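Local atomic coordinates of hydroxyethylthiazole kinase (Pyrococcus horikoshii, PDB entry 3HPD), a protein that probably catalyses the ATP-dependent phosphorylation of the hydroxyl group of 4-methyl-5-beta-hydroxyethylthiazole, a step in thiamine diphosphate biosynthesis. Residues P88-P93 with V114-G119; D92-G97 with T193-A198; P16-I21 with A59-I64; S74-T79 with L107-R112. One frame throughout, in Å; residues are numbered along the deposited sequence.

Interaction 1 (P88-P93 with V114-G119); sequences PIVLDP and VDVLKG
Strands 89-92 and 116-119 run parallel at 22°, Val-90 beside Val-116 and Leu-91 beside Leu-117, tied by Leu-91 N to Val-116 O (2.9 Å) and Lys-118 N to Leu-91 O (3.0 Å). At the N-terminal end the pairing changes: Ile-89 O accepts from both Asp-115 N and Val-116 N. The Asp-115 carboxylate reaches back across, CG lying beside its own backbone N (chi1 -65°), and OD2 takes Ile-89 N at 2.8 Å on its anti side, close to the carboxylate plane. With an alanine in place of Asp-115 this acceptor is gone, and Ile-89 N would probably be left without its mate where the strand pair begins. On the sheet face packed by helix 100-112, Leu-91 and Leu-117 run alongside one another in the same direction, CD2 of the former 3.9 Å from CD1 of the latter. Pro-93 CD meets that same methyl, and Val-114 CG1 touches both Ile-89 CG2 and Leu-91 CB. At the C-terminal end Lys-118, bent at chi2, chi3 and chi4, curls its amino group round to Asp-92, NZ lying 2.8 Å from OD2 in a salt bridge whose hydrogen bond is weak. These strands belong to a beta-alpha-beta unit, and Lys-118 is predicted to bind ATP; Asp-92 probably balances its charge near the bound phosphate, though the placing of the lysine end is less certain.

Interaction 2 (D92-G97 with T193-A198); sequences DPVGAG and TGCMVA. With PO4 (phosphate ion), chain B.
Asp-92 points its side chain at helix 193-205, meeting it atom by atom from CB outward. CB rests on the methyl of Ala-198 at 3.8 Å (CB to CB). CG, anti to the Asp-92 backbone N (chi1 -169°), continues past the same methyl, 4.1 Å from Ala-198 CB. OD2 at the tip lies against the helix between its first and second turns, 3.5 Å from both Cys-195 CA and Ala-198 CB, with Cys-195 SG farther off. No hydrogen bond joins the two segments, and the polar partner of OD2 is Lys-118 NZ, in a salt bridge. Beyond the aspartate, Val-94 adds the second contact, its CG2 lying 3.8 Å from Cys-195 SG. Val-94 is carried on a type II turn from Pro-93 to Ala-96, closed by Ala-96 N to Pro-93 O at 2.9 Å; Gly-95 takes the turn position whose positive phi (86°) calls for glycine. Gly-192 to Cys-195 read Gly-Thr-Gly-Cys where ribokinase-superfamily relatives commonly have Gly-X-Gly-Asp, whose backbone forms an anion hole at a helix start. Gly-194 N makes a weak 3.0 Å hydrogen bond to phosphate O2, and a side chain on this glycine would run into that oxygen. The bound phosphate, though probably from the crystallisation liquor, is consistent with such a site, its charge likely favoured by the helix N-terminus, while Asp-92 is engaged by the neighbouring lysine.

Interaction 3 (P16-I21 with A59-I64); sequences PLVHNI and AVVINI
His-19 and Val-61 form the shortest of four backbone bonds between strands 17-21 and 59-63: Val-61 N gives to His-19 O at 2.7 Å and 170°. His-19 N is taken by Ala-59 O (2.9 Å), Ile-21 N by Val-61 O (2.9 Å), and Ile-21 O in turn receives Asn-63 N at 3.0 Å. His-19 O also draws a CA-H contact from Val-60. The backbones of Val-18 and Asn-20 are turned to the other side, bonding to Ser-40 and Val-42 of strand 40-43. Strand 17-21 thus sits between two parallel neighbours in the sheet of this ribokinase-like alpha/beta fold. Among the side chains, Val-18 CG1 presses on Val-61 CG2 at 3.6 Å. Asn-20, with CG beside its own backbone N (chi1 -66°), lies alongside Val-61, OD1 3.6 Å from Val-61 CB, while its ND2 makes a weak bond back to Val-18 O. The His-19 imidazole is anchored through NE2 to Ala-44 O; its ND1 is buried without a partner in the model, near Val-60 CG2, which approaches the ring obliquely. Asn-63 OD1 accepts from Asn-23 ND2 and from Gly-65 N.

Interaction 4 (S74-T79 with L107-R112); sequences SMVKAT and LEILSR
Helices 69-85 and 100-112 belong to successive beta-alpha-beta units of the ribokinase-like fold and lie against the same face of its central sheet, their segments 74-79 and 107-112 running nearly parallel (9°) with axes 9.7 Å apart. The inner part of their interface is formed by Thr-79 and Ile-109, whose side chains meet at about a right angle, Thr-79 OG1 3.5 Å from Ile-109 CG2. That hydroxyl, beside its own backbone N (chi1 -61°), turns back along the helix and donates to Met-75 O at 2.9 Å. Met-75 O also accepts Thr-79 N, from the opposite face of its carbonyl plane. The other branch, Thr-79 CG2, rests on Arg-112 CB at 3.9 Å. A glycine in place of Thr-79 would probably open a gap between the helices beside Ile-109 CG2 and Arg-112 CB and take one of its two donors from Met-75 O. Farther out, the two methyls of Val-76 press against the ends of two long side chains. Its CG2 meets Glu-108 OE2 at 3.6 Å, and its CG1 lies over one face of the Arg-112 guanidinium, offset toward the rim, 3.4 Å from NE. The charges have partners on helix 69-85: Glu-108 OE2 bridges to Arg-72 and Arg-112 NE to Glu-80. Arg-112 NH1 completes the arrangement by donating to Glu-108 O at 2.9 Å, the oxygen lying in the guanidinium plane at its edge while the donor sits above the carbonyl plane.

How the interactions relate
Interactions 3 and 1 are two strand pairs in the parallel part of one mixed sheet, their centres about 10 Å apart; strands 17-21, 59-63, 89-92 and 116-120 run consecutively across it. Interaction 4 joins helices 69-85 and 100-112, which pack on Ile-62, Ile-89 and Leu-91. Along the chain interaction 3 closes before the others open, and the segments of interactions 4 and 1 alternate. Interaction 2 lies at the C-terminal end of strand 89-92, sharing Asp-92 and Pro-93 with interaction 1, about 9 Å away between centres; its partner, helix 193-205, comes much later. The centres of interactions 4 and 2 are about 16 Å apart, placing the helix pair away from the phosphate-bearing end.

Interaction 1 (P88-P93 with V114-G119)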
loop_
_atom_site.group_PDB
_atom_site.type_symbol
_atom_site.label_atom_id
_atom_site.label_comp_id
_atom_site.label_asym_id
_atom_site.label_seq_id
_atom_site.Cartn_x
_atom_site.Cartn_y
_atom_site.Cartn_z
ATOM N N PRO A 88 -5.691 21.937 -13.203
ATOM C CA PRO A 88 -5.400 22.346 -11.826
ATOM C C PRO A 88 -4.445 21.411 -11.090
ATOM O O PRO A 88 -4.510 20.190 -11.244
ATOM C CB PRO A 88 -6.785 22.410 -11.185
ATOM C CG PRO A 88 -7.557 21.381 -11.940
ATOM C CD PRO A 88 -7.121 21.627 -13.367
ATOM N N ILE A 89 -3.556 22.001 -10.296
ATOM C CA ILE A 89 -2.566 21.247 -9.536
ATOM C C ILE A 89 -2.736 21.417 -8.029
ATOM O O ILE A 89 -2.896 22.534 -7.539
ATOM C CB ILE A 89 -1.137 21.705 -9.893
ATOM C CG1 ILE A 89 -0.897 21.541 -11.394
ATOM C CG2 ILE A 89 -0.111 20.904 -9.091
ATOM C CD1 ILE A 89 0.330 22.260 -11.888
ATOM N N VAL A 90 -2.703 20.300 -7.305
ATOM C CA VAL A 90 -2.800 20.309 -5.848
ATOM C C VAL A 90 -1.467 19.788 -5.318
ATOM O O VAL A 90 -1.020 18.709 -5.711
ATOM C CB VAL A 90 -3.912 19.371 -5.325
ATOM C CG1 VAL A 90 -3.929 19.397 -3.798
ATOM C CG2 VAL A 90 -5.267 19.795 -5.879
ATOM N N LEU A 91 -0.828 20.552 -4.440
ATOM C CA LEU A 91 0.447 20.130 -3.872
ATOM C C LEU A 91 0.349 19.891 -2.373
ATOM O O LEU A 91 -0.128 20.744 -1.635
ATOM C CB LEU A 91 1.530 21.188 -4.124
ATOM C CG LEU A 91 2.847 20.967 -3.367
ATOM C CD1 LEU A 91 3.545 19.707 -3.891
ATOM C CD2 LEU A 91 3.749 22.184 -3.534
ATOM N N ASP A 92 0.794 18.719 -1.932
ATOM C CA ASP A 92 0.811 18.401 -0.511
ATOM C C ASP A 92 2.297 18.252 -0.198
ATOM O O ASP A 92 2.905 17.226 -0.513
ATOM C CB ASP A 92 0.088 17.087 -0.221
ATOM C CG ASP A 92 -0.133 16.873 1.262
ATOM O OD1 ASP A 92 0.736 17.305 2.052
ATOM O OD2 ASP A 92 -1.161 16.271 1.637
ATOM N N PRO A 93 2.897 19.280 0.425
ATOM C CA PRO A 93 4.315 19.338 0.799
ATOM C C PRO A 93 4.666 18.510 2.026
ATOM O O PRO A 93 5.248 19.028 2.982
ATOM C CB PRO A 93 4.526 20.826 1.041
ATOM C CG PRO A 93 3.252 21.193 1.751
ATOM C CD PRO A 93 2.181 20.469 0.928
ATOM N N VAL A 114 0.974 26.424 -8.556
ATOM C CA VAL A 114 -0.002 25.387 -8.244
ATOM C C VAL A 114 -1.326 26.094 -7.975
ATOM O O VAL A 114 -1.360 27.313 -7.797
ATOM C CB VAL A 114 0.397 24.556 -6.996
ATOM C CG1 VAL A 114 1.793 23.980 -7.175
ATOM C CG2 VAL A 114 0.318 25.414 -5.743
ATOM N N ASP A 115 -2.413 25.335 -7.944
ATOM C CA ASP A 115 -3.729 25.908 -7.711
ATOM C C ASP A 115 -4.173 25.783 -6.265
ATOM O O ASP A 115 -4.981 26.575 -5.787
ATOM C CB ASP A 115 -4.732 25.248 -8.650
ATOM C CG ASP A 115 -4.429 25.552 -10.102
ATOM O OD1 ASP A 115 -4.795 26.656 -10.558
ATOM O OD2 ASP A 115 -3.801 24.706 -10.777
ATOM N N VAL A 116 -3.636 24.784 -5.573
ATOM C CA VAL A 116 -3.945 24.560 -4.166
ATOM C C VAL A 116 -2.707 24.026 -3.460
ATOM O O VAL A 116 -2.047 23.113 -3.959
ATOM C CB VAL A 116 -5.086 23.525 -3.967
ATOM C CG1 VAL A 116 -5.257 23.212 -2.477
ATOM C CG2 VAL A 116 -6.393 24.064 -4.527
ATOM N N LEU A 117 -2.382 24.621 -2.317
ATOM C CA LEU A 117 -1.254 24.182 -1.490
ATOM C C LEU A 117 -1.932 23.781 -0.187
ATOM O O LEU A 117 -2.618 24.576 0.438
ATOM C CB LEU A 117 -0.264 25.328 -1.238
ATOM C CG LEU A 117 0.852 25.023 -0.222
ATOM C CD1 LEU A 117 1.730 23.890 -0.724
ATOM C CD2 LEU A 117 1.696 26.271 0.006
ATOM N N LYS A 118 -1.737 22.531 0.212
ATOM C CA LYS A 118 -2.354 22.025 1.427
ATOM C C LYS A 118 -1.406 21.320 2.377
ATOM O O LYS A 118 -0.828 20.321 2.028
ATOM C CB LYS A 118 -3.444 21.011 1.119
ATOM C CG LYS A 118 -4.090 20.597 2.421
ATOM C CD LYS A 118 -4.586 19.142 2.547
ATOM C CE LYS A 118 -3.453 18.046 2.476
ATOM N NZ LYS A 118 -2.255 18.190 3.407
ATOM N N GLY A 119 -1.274 21.810 3.596
ATOM C CA GLY A 119 -0.396 21.176 4.555
ATOM C C GLY A 119 -0.701 21.569 5.976
ATOM O O GLY A 119 -1.612 22.364 6.201
#

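Interaction 2 (D92-G97 with T193-A198)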
loop_
_atom_site.group_PDB
_atom_site.type_symbol
_atom_site.label_atom_id
_atom_site.label_comp_id
_atom_site.label_asym_id
_atom_site.label_seq_id
_atom_site.Cartn_x
_atom_site.Cartn_y
_atom_site.Cartn_z
ATOM N N ASP A 92 0.794 18.719 -1.932
ATOM C CA ASP A 92 0.811 18.401 -0.511
ATOM C C ASP A 92 2.297 18.252 -0.198
ATOM O O ASP A 92 2.905 17.226 -0.513
ATOM C CB ASP A 92 0.088 17.087 -0.221
ATOM C CG ASP A 92 -0.133 16.873 1.262
ATOM O OD1 ASP A 92 0.736 17.305 2.052
ATOM O OD2 ASP A 92 -1.161 16.271 1.637
ATOM N N PRO A 93 2.897 19.280 0.425
ATOM C CA PRO A 93 4.315 19.338 0.799
ATOM C C PRO A 93 4.666 18.510 2.026
ATOM O O PRO A 93 5.248 19.028 2.982
ATOM C CB PRO A 93 4.526 20.826 1.041
ATOM C CG PRO A 93 3.252 21.193 1.751
ATOM C CD PRO A 93 2.181 20.469 0.928
ATOM N N VAL A 94 4.324 17.226 1.991
ATOM C CA VAL A 94 4.587 16.337 3.116
ATOM C C VAL A 94 6.026 16.399 3.617
ATOM O O VAL A 94 6.965 16.076 2.892
ATOM C CB VAL A 94 4.260 14.869 2.757
ATOM C CG1 VAL A 94 4.492 13.970 3.966
ATOM C CG2 VAL A 94 2.815 14.760 2.285
ATOM N N GLY A 95 6.195 16.824 4.862
ATOM C CA GLY A 95 7.528 16.882 5.428
ATOM C C GLY A 95 8.326 18.142 5.168
ATOM O O GLY A 95 9.483 18.223 5.580
ATOM N N ALA A 96 7.740 19.119 4.479
ATOM C CA ALA A 96 8.454 20.367 4.234
ATOM C C ALA A 96 8.815 20.901 5.619
ATOM O O ALA A 96 8.003 20.842 6.541
ATOM C CB ALA A 96 7.564 21.358 3.493
ATOM N N GLY A 97 10.036 21.402 5.770
ATOM C CA GLY A 97 10.465 21.905 7.063
ATOM C C GLY A 97 11.233 20.846 7.836
ATOM O O GLY A 97 12.033 21.166 8.718
ATOM N N THR A 193 -3.751 10.813 6.241
ATOM C CA THR A 193 -5.106 11.345 6.160
ATOM C C THR A 193 -5.094 12.720 5.493
ATOM O O THR A 193 -6.009 13.066 4.746
ATOM C CB THR A 193 -5.767 11.423 7.549
ATOM O OG1 THR A 193 -4.873 12.041 8.478
ATOM C CG2 THR A 193 -6.126 10.019 8.038
ATOM N N GLY A 194 -4.054 13.505 5.755
ATOM C CA GLY A 194 -3.960 14.805 5.118
ATOM C C GLY A 194 -3.759 14.584 3.628
ATOM O O GLY A 194 -4.221 15.368 2.795
ATOM N N CYS A 195 -3.069 13.497 3.292
ATOM C CA CYS A 195 -2.806 13.159 1.900
ATOM C C CYS A 195 -4.111 12.747 1.223
ATOM O O CYS A 195 -4.297 12.972 0.028
ATOM C CB CYS A 195 -1.773 12.032 1.813
ATOM S SG CYS A 195 -0.155 12.472 2.536
ATOM N N MET A 196 -5.011 12.139 1.991
ATOM C CA MET A 196 -6.307 11.748 1.448
ATOM C C MET A 196 -7.049 13.026 1.079
ATOM O O MET A 196 -7.687 13.108 0.032
ATOM C CB MET A 196 -7.128 10.977 2.484
ATOM C CG MET A 196 -6.604 9.589 2.809
ATOM S SD MET A 196 -7.636 8.809 4.076
ATOM C CE MET A 196 -7.103 7.113 3.947
ATOM N N VAL A 197 -6.961 14.027 1.951
ATOM C CA VAL A 197 -7.628 15.302 1.705
ATOM C C VAL A 197 -7.070 15.982 0.456
ATOM O O VAL A 197 -7.819 16.573 -0.319
ATOM C CB VAL A 197 -7.486 16.253 2.917
ATOM C CG1 VAL A 197 -8.058 17.620 2.577
ATOM C CG2 VAL A 197 -8.219 15.671 4.114
ATOM N N ALA A 198 -5.758 15.897 0.258
ATOM C CA ALA A 198 -5.142 16.501 -0.923
ATOM C C ALA A 198 -5.664 15.811 -2.179
ATOM O O ALA A 198 -5.973 16.464 -3.178
ATOM C CB ALA A 198 -3.623 16.379 -0.850
HETATM P P PO4 B . -1.796 15.719 8.557
HETATM O O1 PO4 B . -1.068 16.855 7.967
HETATM O O2 PO4 B . -1.860 14.521 7.465
HETATM O O3 PO4 B . -3.343 16.110 8.712
HETATM O O4 PO4 B . -1.321 15.142 9.842
#

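Interaction 3 (P16-I21 with A59-I64)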
loop_
_atom_site.group_PDB
_atom_site.type_symbol
_atom_site.label_atom_id
_atom_site.label_comp_id
_atom_site.label_asym_id
_atom_site.label_seq_id
_atom_site.Cartn_x
_atom_site.Cartn_y
_atom_site.Cartn_z
ATOM N N PRO A 16 -14.572 13.042 -12.262
ATOM C CA PRO A 16 -13.276 13.491 -12.779
ATOM C C PRO A 16 -12.131 12.491 -12.585
ATOM O O PRO A 16 -12.120 11.720 -11.624
ATOM C CB PRO A 16 -13.038 14.790 -12.013
ATOM C CG PRO A 16 -13.671 14.497 -10.684
ATOM C CD PRO A 16 -14.970 13.829 -11.080
ATOM N N LEU A 17 -11.179 12.511 -13.515
ATOM C CA LEU A 17 -10.007 11.642 -13.442
ATOM C C LEU A 17 -8.924 12.471 -12.759
ATOM O O LEU A 17 -8.540 13.528 -13.257
ATOM C CB LEU A 17 -9.546 11.230 -14.848
ATOM C CG LEU A 17 -8.252 10.408 -14.937
ATOM C CD1 LEU A 17 -8.390 9.127 -14.123
ATOM C CD2 LEU A 17 -7.945 10.078 -16.390
ATOM N N VAL A 18 -8.440 11.998 -11.616
ATOM C CA VAL A 18 -7.426 12.730 -10.871
ATOM C C VAL A 18 -6.090 12.008 -10.924
ATOM O O VAL A 18 -5.938 10.913 -10.381
ATOM C CB VAL A 18 -7.861 12.919 -9.395
ATOM C CG1 VAL A 18 -6.820 13.737 -8.639
ATOM C CG2 VAL A 18 -9.221 13.604 -9.344
ATOM N N HIS A 19 -5.130 12.630 -11.598
ATOM C CA HIS A 19 -3.794 12.072 -11.751
ATOM C C HIS A 19 -2.952 12.331 -10.506
ATOM O O HIS A 19 -2.737 13.481 -10.125
ATOM C CB HIS A 19 -3.118 12.703 -12.973
ATOM C CG HIS A 19 -1.710 12.247 -13.193
ATOM N ND1 HIS A 19 -0.856 12.876 -14.073
ATOM C CD2 HIS A 19 -1.004 11.227 -12.648
ATOM C CE1 HIS A 19 0.315 12.265 -14.060
ATOM N NE2 HIS A 19 0.252 11.261 -13.203
ATOM N N ASN A 20 -2.472 11.258 -9.881
ATOM C CA ASN A 20 -1.649 11.378 -8.680
ATOM C C ASN A 20 -0.204 10.949 -8.904
ATOM O O ASN A 20 0.059 9.863 -9.428
ATOM C CB ASN A 20 -2.211 10.512 -7.537
ATOM C CG ASN A 20 -3.559 10.987 -7.036
ATOM O OD1 ASN A 20 -3.678 11.488 -5.915
ATOM N ND2 ASN A 20 -4.586 10.825 -7.861
ATOM N N ILE A 21 0.725 11.820 -8.524
ATOM C CA ILE A 21 2.152 11.518 -8.571
ATOM C C ILE A 21 2.344 11.630 -7.068
ATOM O O ILE A 21 2.572 12.711 -6.528
ATOM C CB ILE A 21 2.941 12.596 -9.319
ATOM C CG1 ILE A 21 2.403 12.710 -10.750
ATOM C CG2 ILE A 21 4.422 12.231 -9.336
ATOM C CD1 ILE A 21 3.033 13.815 -11.568
ATOM N N ALA A 59 -7.255 16.843 -13.270
ATOM C CA ALA A 59 -6.536 17.510 -12.198
ATOM C C ALA A 59 -5.308 16.680 -11.854
ATOM O O ALA A 59 -5.273 15.474 -12.109
ATOM C CB ALA A 59 -7.430 17.665 -10.974
ATOM N N VAL A 60 -4.298 17.331 -11.288
ATOM C CA VAL A 60 -3.068 16.651 -10.911
ATOM C C VAL A 60 -2.763 16.887 -9.435
ATOM O O VAL A 60 -2.775 18.022 -8.968
ATOM C CB VAL A 60 -1.866 17.157 -11.755
ATOM C CG1 VAL A 60 -0.586 16.453 -11.324
ATOM C CG2 VAL A 60 -2.131 16.912 -13.237
ATOM N N VAL A 61 -2.503 15.807 -8.707
ATOM C CA VAL A 61 -2.171 15.892 -7.288
ATOM C C VAL A 61 -0.727 15.435 -7.103
ATOM O O VAL A 61 -0.364 14.326 -7.498
ATOM C CB VAL A 61 -3.106 14.992 -6.435
ATOM C CG1 VAL A 61 -2.645 14.976 -4.974
ATOM C CG2 VAL A 61 -4.538 15.508 -6.523
ATOM N N ILE A 62 0.094 16.305 -6.518
ATOM C CA ILE A 62 1.500 16.003 -6.272
ATOM C C ILE A 62 1.721 15.883 -4.766
ATOM O O ILE A 62 1.370 16.779 -4.002
ATOM C CB ILE A 62 2.419 17.112 -6.839
ATOM C CG1 ILE A 62 2.262 17.183 -8.361
ATOM C CG2 ILE A 62 3.876 16.823 -6.469
ATOM C CD1 ILE A 62 2.976 18.359 -9.007
ATOM N N ASN A 63 2.301 14.763 -4.351
ATOM C CA ASN A 63 2.558 14.486 -2.941
ATOM C C ASN A 63 4.011 14.021 -2.819
ATOM O O ASN A 63 4.374 12.973 -3.348
ATOM C CB ASN A 63 1.594 13.388 -2.473
ATOM C CG ASN A 63 1.716 13.092 -0.998
ATOM O OD1 ASN A 63 2.815 12.918 -0.481
ATOM N ND2 ASN A 63 0.579 13.020 -0.313
ATOM N N ILE A 64 4.833 14.793 -2.113
ATOM C CA ILE A 64 6.260 14.484 -1.965
ATOM C C ILE A 64 6.648 13.612 -0.771
ATOM O O ILE A 64 7.824 13.547 -0.414
ATOM C CB ILE A 64 7.086 15.786 -1.872
ATOM C CG1 ILE A 64 6.740 16.531 -0.576
ATOM C CG2 ILE A 64 6.794 16.673 -3.072
ATOM C CD1 ILE A 64 7.566 17.795 -0.348
#

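Interaction 4 (S74-T79 with L107-R112)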
loop_
_atom_site.group_PDB
_atom_site.type_symbol
_atom_site.label_atom_id
_atom_site.label_comp_id
_atom_site.label_asym_id
_atom_site.label_seq_id
_atom_site.Cartn_x
_atom_site.Cartn_y
_atom_site.Cartn_z
ATOM N N SER A 74 9.993 13.970 -12.157
ATOM C CA SER A 74 8.644 13.737 -12.658
ATOM C C SER A 74 7.655 14.782 -12.142
ATOM O O SER A 74 6.814 15.275 -12.892
ATOM C CB SER A 74 8.160 12.337 -12.262
ATOM O OG SER A 74 8.866 11.325 -12.969
ATOM N N MET A 75 7.757 15.118 -10.861
ATOM C CA MET A 75 6.856 16.094 -10.258
ATOM C C MET A 75 7.012 17.501 -10.825
ATOM O O MET A 75 6.023 18.201 -11.055
ATOM C CB MET A 75 7.062 16.119 -8.745
ATOM C CG MET A 75 6.626 14.831 -8.069
ATOM S SD MET A 75 7.147 14.768 -6.355
ATOM C CE MET A 75 6.539 13.138 -5.889
ATOM N N VAL A 76 8.254 17.916 -11.047
ATOM C CA VAL A 76 8.510 19.240 -11.596
ATOM C C VAL A 76 8.038 19.300 -13.046
ATOM O O VAL A 76 7.434 20.284 -13.471
ATOM C CB VAL A 76 10.012 19.590 -11.511
ATOM C CG1 VAL A 76 10.299 20.864 -12.286
ATOM C CG2 VAL A 76 10.412 19.767 -10.043
ATOM N N LYS A 77 8.303 18.236 -13.798
ATOM C CA LYS A 77 7.894 18.171 -15.196
ATOM C C LYS A 77 6.371 18.165 -15.286
ATOM O O LYS A 77 5.788 18.829 -16.142
ATOM C CB LYS A 77 8.454 16.909 -15.856
ATOM C CG LYS A 77 8.196 16.819 -17.354
ATOM C CD LYS A 77 8.912 17.931 -18.113
ATOM C CE LYS A 77 8.630 17.851 -19.609
ATOM N NZ LYS A 77 9.289 18.958 -20.363
ATOM N N ALA A 78 5.731 17.408 -14.397
ATOM C CA ALA A 78 4.275 17.326 -14.372
ATOM C C ALA A 78 3.671 18.698 -14.110
ATOM O O ALA A 78 2.667 19.070 -14.712
ATOM C CB ALA A 78 3.825 16.359 -13.295
ATOM N N THR A 79 4.285 19.444 -13.200
ATOM C CA THR A 79 3.796 20.773 -12.862
ATOM C C THR A 79 3.862 21.680 -14.087
ATOM O O THR A 79 2.945 22.452 -14.349
ATOM C CB THR A 79 4.624 21.392 -11.713
ATOM O OG1 THR A 79 4.505 20.566 -10.546
ATOM C CG2 THR A 79 4.122 22.794 -11.380
ATOM N N LEU A 107 9.168 24.354 -2.802
ATOM C CA LEU A 107 9.285 25.727 -3.288
ATOM C C LEU A 107 9.502 25.774 -4.796
ATOM O O LEU A 107 9.043 26.698 -5.469
ATOM C CB LEU A 107 10.430 26.449 -2.567
ATOM C CG LEU A 107 10.202 26.675 -1.068
ATOM C CD1 LEU A 107 11.419 27.351 -0.446
ATOM C CD2 LEU A 107 8.952 27.523 -0.871
ATOM N N GLU A 108 10.194 24.769 -5.323
ATOM C CA GLU A 108 10.471 24.677 -6.750
ATOM C C GLU A 108 9.157 24.514 -7.517
ATOM O O GLU A 108 8.940 25.138 -8.558
ATOM C CB GLU A 108 11.387 23.481 -7.011
ATOM C CG GLU A 108 11.965 23.410 -8.405
ATOM C CD GLU A 108 12.928 22.248 -8.564
ATOM O OE1 GLU A 108 13.377 21.703 -7.530
ATOM O OE2 GLU A 108 13.243 21.886 -9.718
ATOM N N ILE A 109 8.280 23.667 -6.991
ATOM C CA ILE A 109 6.984 23.422 -7.608
ATOM C C ILE A 109 6.097 24.660 -7.449
ATOM O O ILE A 109 5.402 25.069 -8.384
ATOM C CB ILE A 109 6.310 22.190 -6.960
ATOM C CG1 ILE A 109 7.099 20.930 -7.334
ATOM C CG2 ILE A 109 4.847 22.083 -7.396
ATOM C CD1 ILE A 109 6.656 19.681 -6.606
ATOM N N LEU A 110 6.132 25.259 -6.262
ATOM C CA LEU A 110 5.340 26.453 -5.990
ATOM C C LEU A 110 5.773 27.624 -6.872
ATOM O O LEU A 110 4.952 28.462 -7.253
ATOM C CB LEU A 110 5.462 26.840 -4.512
ATOM C CG LEU A 110 4.658 25.973 -3.542
ATOM C CD1 LEU A 110 5.142 26.171 -2.115
ATOM C CD2 LEU A 110 3.182 26.324 -3.671
ATOM N N SER A 111 7.060 27.677 -7.199
ATOM C CA SER A 111 7.583 28.751 -8.033
ATOM C C SER A 111 6.977 28.669 -9.429
ATOM O O SER A 111 6.695 29.686 -10.056
ATOM C CB SER A 111 9.106 28.663 -8.129
ATOM O OG SER A 111 9.626 29.775 -8.835
ATOM N N ARG A 112 6.779 27.449 -9.914
ATOM C CA ARG A 112 6.190 27.260 -11.228
ATOM C C ARG A 112 4.691 27.532 -11.163
ATOM O O ARG A 112 4.092 27.975 -12.142
ATOM C CB ARG A 112 6.491 25.850 -11.730
ATOM C CG ARG A 112 7.971 25.675 -12.046
ATOM C CD ARG A 112 8.331 24.253 -12.402
ATOM N NE ARG A 112 9.712 24.144 -12.872
ATOM C CZ ARG A 112 10.786 24.412 -12.134
ATOM N NH1 ARG A 112 10.659 24.811 -10.874
ATOM N NH2 ARG A 112 11.996 24.273 -12.658
#